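Local coordinates for F5/8 type C domain protein (Bacteroides ovatus, PDB 4ZRX) that probably hydrolyses terminal alpha-L-fucosyl residues from glycans, as a putative bacterial alpha-L-fucosidase that also carries an F5/8 type C domain, at residues K85-H99 with Y137-R150. Numbering follows the deposited sequence.
Sequences KEAGFKMVLLTAKHH and YDMKFGVYLSPWDR. With EDO (1,2-ethanediol), chain D.
His99 packs one face of its imidazole on Trp148 and turns its ND1 edge to Ser146. Its CB rests 3.6 Å from Trp148 CE3, which lies over the ring near CG, the two ring planes inclined at 39°; His98 CE1 approaches the opposite face. His99 CD2 lies against Trp148 CZ3 (3.7 Å). At the edge, His99 ND1 gives its N-H to Ser146 OG in the ring plane (2.8 Å, 163°). His99 CE1 and NE2 lie 3.2 and 3.9 Å from Tyr144 OH. A serine suits the joint because Ser146 OG accepts the bond from His99 and donates one to Trp148 O (2.6 Å), in the carbonyl plane on a lone pair, which fixes the imidazole's rotation. A leucine here would probably leave Ser146 OG without its N-H donor and lose the flat ring held between His98 and Trp148. These residues lie at or just beyond the C-terminal ends of neighbouring parallel strands 91-97 and 140-145 of the TIM barrel, the end where such barrels carry their active sites; a 1,2-ethanediol, probably from the crystallisation liquor, hydrogen-bonds through O1 to His98 NE2 (2.9 Å). A beta bulge after Thr95 shifts the register. Tyr144 suits this rim because its face receives Thr95 CG2 in a CH-pi contact and its hydroxyl reaches Asp185. Lys97, its CG anti to the backbone N (chi1 -172°) and its chain bent at chi3, brings NZ to Asp149 OD2 in a buried salt bridge of 2.8 Å. Further back, Gly142 leaves room for Met91 SE and Leu93 CD1.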
loop_
_atom_site.group_PDB
_atom_site.type_symbol
_atom_site.label_atom_id
_atom_site.label_comp_id
_atom_site.label_asym_id
_atom_site.label_seq_id
_atom_site.Cartn_x
_atom_site.Cartn_y
_atom_site.Cartn_z
ATOM N N LYS A 85 -11.842 13.679 -2.865
ATOM C CA LYS A 85 -11.260 14.949 -3.318
ATOM C C LYS A 85 -10.654 15.692 -2.164
ATOM O O LYS A 85 -9.468 16.095 -2.230
ATOM C CB LYS A 85 -12.329 15.781 -3.986
ATOM C CG LYS A 85 -11.865 17.064 -4.591
ATOM C CD LYS A 85 -11.321 16.854 -5.998
ATOM C CE LYS A 85 -10.980 18.255 -6.635
ATOM N NZ LYS A 85 -10.364 17.934 -7.966
ATOM N N GLU A 86 -11.413 15.813 -1.091
ATOM C CA GLU A 86 -10.962 16.502 0.101
ATOM C C GLU A 86 -9.769 15.801 0.754
ATOM O O GLU A 86 -8.910 16.464 1.316
ATOM C CB GLU A 86 -12.066 16.612 1.137
ATOM C CG GLU A 86 -13.207 17.637 0.805
ATOM C CD GLU A 86 -14.415 17.529 1.763
ATOM O OE1 GLU A 86 -14.401 16.727 2.740
ATOM O OE2 GLU A 86 -15.408 18.233 1.501
ATOM N N ALA A 87 -9.698 14.488 0.637
ATOM C CA ALA A 87 -8.565 13.702 1.148
ATOM C C ALA A 87 -7.328 13.683 0.278
ATOM O O ALA A 87 -6.346 13.095 0.655
ATOM C CB ALA A 87 -9.015 12.266 1.406
ATOM N N GLY A 88 -7.349 14.325 -0.870
ATOM C CA GLY A 88 -6.204 14.517 -1.687
ATOM C C GLY A 88 -6.006 13.618 -2.872
ATOM O O GLY A 88 -4.958 13.693 -3.523
ATOM N N PHE A 89 -6.953 12.728 -3.160
ATOM C CA PHE A 89 -6.831 11.814 -4.278
ATOM C C PHE A 89 -7.037 12.487 -5.615
ATOM O O PHE A 89 -7.826 13.433 -5.717
ATOM C CB PHE A 89 -7.793 10.612 -4.118
ATOM C CG PHE A 89 -7.482 9.797 -2.914
ATOM C CD1 PHE A 89 -6.475 8.861 -2.954
ATOM C CD2 PHE A 89 -8.078 10.061 -1.718
ATOM C CE1 PHE A 89 -6.135 8.154 -1.851
ATOM C CE2 PHE A 89 -7.725 9.355 -0.567
ATOM C CZ PHE A 89 -6.754 8.387 -0.639
ATOM N N LYS A 90 -6.326 11.987 -6.611
ATOM C CA LYS A 90 -6.341 12.581 -7.949
ATOM C C LYS A 90 -7.099 11.792 -8.987
ATOM O O LYS A 90 -7.258 12.243 -10.109
ATOM C CB LYS A 90 -4.906 12.898 -8.451
ATOM C CG LYS A 90 -4.164 13.823 -7.566
ATOM C CD LYS A 90 -4.773 15.223 -7.442
ATOM C CE LYS A 90 -3.826 16.130 -6.677
ATOM N NZ LYS A 90 -4.167 17.568 -6.762
HETATM N N MSE A 91 -7.533 10.593 -8.641
HETATM C CA MSE A 91 -8.358 9.783 -9.519
HETATM C C MSE A 91 -9.131 8.823 -8.597
HETATM O O MSE A 91 -8.681 8.470 -7.503
HETATM C CB MSE A 91 -7.506 8.989 -10.491
HETATM C CG MSE A 91 -8.276 8.287 -11.503
HETATM SE SE MSE A 91 -7.234 7.258 -12.725
HETATM C CE MSE A 91 -6.881 5.890 -11.464
ATOM N N VAL A 92 -10.302 8.443 -9.050
ATOM C CA VAL A 92 -11.039 7.344 -8.453
ATOM C C VAL A 92 -11.174 6.230 -9.456
ATOM O O VAL A 92 -11.433 6.448 -10.679
ATOM C CB VAL A 92 -12.402 7.790 -7.922
ATOM C CG1 VAL A 92 -12.243 8.893 -6.892
ATOM C CG2 VAL A 92 -13.282 8.328 -8.966
ATOM N N LEU A 93 -10.951 5.000 -8.990
ATOM C CA LEU A 93 -10.926 3.856 -9.865
ATOM C C LEU A 93 -11.906 2.820 -9.375
ATOM O O LEU A 93 -11.707 2.213 -8.335
ATOM C CB LEU A 93 -9.488 3.288 -9.917
ATOM C CG LEU A 93 -9.221 1.937 -10.580
ATOM C CD1 LEU A 93 -9.597 1.845 -11.903
ATOM C CD2 LEU A 93 -7.676 1.624 -10.515
ATOM N N LEU A 94 -12.970 2.605 -10.137
ATOM C CA LEU A 94 -14.094 1.754 -9.681
ATOM C C LEU A 94 -14.012 0.352 -10.244
ATOM O O LEU A 94 -13.781 0.162 -11.445
ATOM C CB LEU A 94 -15.428 2.397 -10.124
ATOM C CG LEU A 94 -16.676 1.652 -9.815
ATOM C CD1 LEU A 94 -16.963 1.712 -8.336
ATOM C CD2 LEU A 94 -17.820 2.263 -10.535
ATOM N N THR A 95 -14.284 -0.658 -9.422
ATOM C CA THR A 95 -14.487 -2.023 -9.855
ATOM C C THR A 95 -15.861 -2.162 -10.548
ATOM O O THR A 95 -16.848 -2.634 -9.961
ATOM C CB THR A 95 -14.399 -3.036 -8.719
ATOM O OG1 THR A 95 -15.327 -2.706 -7.672
ATOM C CG2 THR A 95 -12.962 -3.016 -8.098
ATOM N N ALA A 96 -15.899 -1.804 -11.819
ATOM C CA ALA A 96 -17.123 -1.876 -12.594
ATOM C C ALA A 96 -17.580 -3.351 -12.728
ATOM O O ALA A 96 -18.780 -3.644 -12.826
ATOM C CB ALA A 96 -16.881 -1.255 -13.969
ATOM N N LYS A 97 -16.605 -4.275 -12.778
ATOM C CA LYS A 97 -16.869 -5.687 -12.792
ATOM C C LYS A 97 -15.678 -6.375 -12.154
ATOM O O LYS A 97 -14.551 -6.213 -12.593
ATOM C CB LYS A 97 -17.025 -6.240 -14.214
ATOM C CG LYS A 97 -17.511 -7.708 -14.227
ATOM C CD LYS A 97 -17.483 -8.278 -15.655
ATOM C CE LYS A 97 -16.143 -8.693 -16.091
ATOM N NZ LYS A 97 -16.115 -9.258 -17.449
ATOM N N HIS A 98 -15.941 -7.102 -11.056
ATOM C CA HIS A 98 -14.921 -7.896 -10.389
ATOM C C HIS A 98 -14.999 -9.353 -10.888
ATOM O O HIS A 98 -15.633 -9.609 -11.884
ATOM C CB HIS A 98 -15.010 -7.717 -8.858
ATOM C CG HIS A 98 -13.715 -7.943 -8.163
ATOM N ND1 HIS A 98 -13.357 -9.154 -7.628
ATOM C CD2 HIS A 98 -12.663 -7.117 -7.949
ATOM C CE1 HIS A 98 -12.145 -9.072 -7.115
ATOM N NE2 HIS A 98 -11.683 -7.854 -7.322
ATOM N N HIS A 99 -14.229 -10.261 -10.277
ATOM C CA HIS A 99 -14.054 -11.638 -10.833
ATOM C C HIS A 99 -15.352 -12.404 -10.929
ATOM O O HIS A 99 -15.532 -13.245 -11.822
ATOM C CB HIS A 99 -13.079 -12.463 -10.008
ATOM C CG HIS A 99 -11.753 -11.791 -9.776
ATOM N ND1 HIS A 99 -11.126 -11.024 -10.734
ATOM C CD2 HIS A 99 -10.921 -11.821 -8.709
ATOM C CE1 HIS A 99 -9.973 -10.579 -10.250
ATOM N NE2 HIS A 99 -9.818 -11.065 -9.030
ATOM N N TYR A 137 -16.958 17.386 -9.104
ATOM C CA TYR A 137 -15.715 17.713 -8.350
ATOM C C TYR A 137 -14.455 17.761 -9.164
ATOM O O TYR A 137 -13.354 17.905 -8.592
ATOM C CB TYR A 137 -15.564 16.725 -7.186
ATOM C CG TYR A 137 -16.596 16.922 -6.120
ATOM C CD1 TYR A 137 -16.446 17.930 -5.168
ATOM C CD2 TYR A 137 -17.739 16.123 -6.051
ATOM C CE1 TYR A 137 -17.413 18.166 -4.217
ATOM C CE2 TYR A 137 -18.691 16.335 -5.096
ATOM C CZ TYR A 137 -18.512 17.378 -4.168
ATOM O OH TYR A 137 -19.446 17.585 -3.219
ATOM N N ASP A 138 -14.557 17.643 -10.484
ATOM C CA ASP A 138 -13.416 17.667 -11.388
ATOM C C ASP A 138 -12.377 16.637 -10.958
ATOM O O ASP A 138 -11.196 16.956 -10.728
ATOM C CB ASP A 138 -12.794 19.094 -11.488
ATOM C CG ASP A 138 -11.698 19.181 -12.553
ATOM O OD1 ASP A 138 -11.715 18.389 -13.505
ATOM O OD2 ASP A 138 -10.798 20.065 -12.501
HETATM N N MSE A 139 -12.852 15.398 -10.794
HETATM C CA MSE A 139 -12.039 14.288 -10.366
HETATM C C MSE A 139 -11.827 13.365 -11.536
HETATM O O MSE A 139 -12.784 12.984 -12.225
HETATM C CB MSE A 139 -12.721 13.555 -9.198
HETATM C CG MSE A 139 -12.144 12.175 -8.845
HETATM SE SE MSE A 139 -10.483 12.450 -7.827
HETATM C CE MSE A 139 -11.153 12.687 -6.067
ATOM N N LYS A 140 -10.597 12.891 -11.726
ATOM C CA LYS A 140 -10.307 11.957 -12.807
ATOM C C LYS A 140 -10.904 10.578 -12.453
ATOM O O LYS A 140 -11.127 10.270 -11.279
ATOM C CB LYS A 140 -8.828 11.827 -13.094
ATOM C CG LYS A 140 -8.211 13.085 -13.720
ATOM C CD LYS A 140 -6.695 12.770 -13.862
ATOM C CE LYS A 140 -5.878 13.950 -13.614
ATOM N NZ LYS A 140 -6.034 14.908 -14.664
ATOM N N PHE A 141 -11.157 9.798 -13.480
ATOM C CA PHE A 141 -11.987 8.582 -13.378
ATOM C C PHE A 141 -11.261 7.498 -14.076
ATOM O O PHE A 141 -10.774 7.664 -15.232
ATOM C CB PHE A 141 -13.327 8.930 -14.076
ATOM C CG PHE A 141 -14.265 7.806 -14.277
ATOM C CD1 PHE A 141 -15.044 7.376 -13.255
ATOM C CD2 PHE A 141 -14.422 7.260 -15.521
ATOM C CE1 PHE A 141 -16.034 6.370 -13.478
ATOM C CE2 PHE A 141 -15.362 6.239 -15.759
ATOM C CZ PHE A 141 -16.169 5.811 -14.738
ATOM N N GLY A 142 -11.270 6.336 -13.446
ATOM C CA GLY A 142 -10.718 5.144 -14.020
ATOM C C GLY A 142 -11.625 3.950 -13.776
ATOM O O GLY A 142 -12.478 3.983 -12.903
ATOM N N VAL A 143 -11.453 2.899 -14.578
ATOM C CA VAL A 143 -12.226 1.688 -14.468
ATOM C C VAL A 143 -11.395 0.417 -14.351
ATOM O O VAL A 143 -10.423 0.242 -15.053
ATOM C CB VAL A 143 -13.274 1.523 -15.590
ATOM C CG1 VAL A 143 -14.266 2.686 -15.532
ATOM C CG2 VAL A 143 -12.600 1.458 -16.906
ATOM N N TYR A 144 -11.878 -0.485 -13.506
ATOM C CA TYR A 144 -11.375 -1.846 -13.299
ATOM C C TYR A 144 -12.429 -2.741 -13.943
ATOM O O TYR A 144 -13.598 -2.683 -13.584
ATOM C CB TYR A 144 -11.242 -2.123 -11.817
ATOM C CG TYR A 144 -10.907 -3.526 -11.390
ATOM C CD1 TYR A 144 -11.804 -4.549 -11.487
ATOM C CD2 TYR A 144 -9.715 -3.788 -10.730
ATOM C CE1 TYR A 144 -11.495 -5.805 -11.074
ATOM C CE2 TYR A 144 -9.416 -5.031 -10.252
ATOM C CZ TYR A 144 -10.322 -6.072 -10.431
ATOM O OH TYR A 144 -10.105 -7.357 -10.048
ATOM N N LEU A 145 -11.996 -3.531 -14.922
ATOM C CA LEU A 145 -12.896 -4.443 -15.619
ATOM C C LEU A 145 -12.214 -5.802 -15.603
ATOM O O LEU A 145 -11.267 -6.039 -16.352
ATOM C CB LEU A 145 -13.186 -3.951 -17.039
ATOM C CG LEU A 145 -14.078 -4.867 -17.869
ATOM C CD1 LEU A 145 -15.526 -4.801 -17.409
ATOM C CD2 LEU A 145 -13.980 -4.544 -19.348
ATOM N N SER A 146 -12.699 -6.714 -14.748
ATOM C CA SER A 146 -11.969 -7.992 -14.533
ATOM C C SER A 146 -11.880 -8.868 -15.784
ATOM O O SER A 146 -12.944 -9.257 -16.337
ATOM C CB SER A 146 -12.578 -8.766 -13.390
ATOM O OG SER A 146 -11.947 -9.992 -13.196
ATOM N N PRO A 147 -10.659 -9.169 -16.245
ATOM C CA PRO A 147 -10.537 -10.151 -17.358
ATOM C C PRO A 147 -11.151 -11.495 -16.965
ATOM O O PRO A 147 -11.972 -12.009 -17.716
ATOM C CB PRO A 147 -9.020 -10.219 -17.589
ATOM C CG PRO A 147 -8.540 -8.880 -17.115
ATOM C CD PRO A 147 -9.351 -8.545 -15.939
ATOM N N TRP A 148 -10.815 -12.016 -15.778
ATOM C CA TRP A 148 -11.396 -13.281 -15.305
ATOM C C TRP A 148 -12.877 -13.008 -14.932
ATOM O O TRP A 148 -13.179 -12.114 -14.144
ATOM C CB TRP A 148 -10.629 -13.775 -14.076
ATOM C CG TRP A 148 -11.083 -15.084 -13.455
ATOM C CD1 TRP A 148 -11.662 -16.178 -14.079
ATOM C CD2 TRP A 148 -10.965 -15.430 -12.089
ATOM N NE1 TRP A 148 -11.902 -17.177 -13.152
ATOM C CE2 TRP A 148 -11.466 -16.754 -11.935
ATOM C CE3 TRP A 148 -10.462 -14.760 -10.962
ATOM C CZ2 TRP A 148 -11.505 -17.390 -10.689
ATOM C CZ3 TRP A 148 -10.512 -15.374 -9.748
ATOM C CH2 TRP A 148 -11.025 -16.701 -9.618
ATOM N N ASP A 149 -13.789 -13.800 -15.505
ATOM C CA ASP A 149 -15.202 -13.605 -15.289
ATOM C C ASP A 149 -15.786 -14.983 -14.971
ATOM O O ASP A 149 -15.825 -15.863 -15.832
ATOM C CB ASP A 149 -15.834 -12.968 -16.543
ATOM C CG ASP A 149 -17.268 -12.559 -16.361
ATOM O OD1 ASP A 149 -18.008 -13.278 -15.638
ATOM O OD2 ASP A 149 -17.696 -11.507 -16.959
ATOM N N ARG A 150 -16.243 -15.155 -13.738
ATOM C CA ARG A 150 -16.706 -16.438 -13.283
ATOM C C ARG A 150 -18.200 -16.626 -13.563
ATOM O O ARG A 150 -18.723 -17.683 -13.248
ATOM C CB ARG A 150 -16.473 -16.544 -11.772
ATOM C CG ARG A 150 -14.979 -16.432 -11.429
ATOM C CD ARG A 150 -14.781 -16.458 -9.925
ATOM N NE ARG A 150 -14.717 -17.837 -9.425
ATOM C CZ ARG A 150 -14.319 -18.170 -8.188
ATOM N NH1 ARG A 150 -14.043 -17.267 -7.276
ATOM N NH2 ARG A 150 -14.232 -19.450 -7.872
HETATM C C1 EDO D . -7.926 -6.081 -7.106
HETATM O O1 EDO D . -9.099 -6.689 -6.568
HETATM C C2 EDO D . -6.821 -6.210 -6.075
HETATM O O2 EDO D . -6.681 -7.591 -5.707
HETATM O O HOH W 1 -8.360 14.576 -10.485
#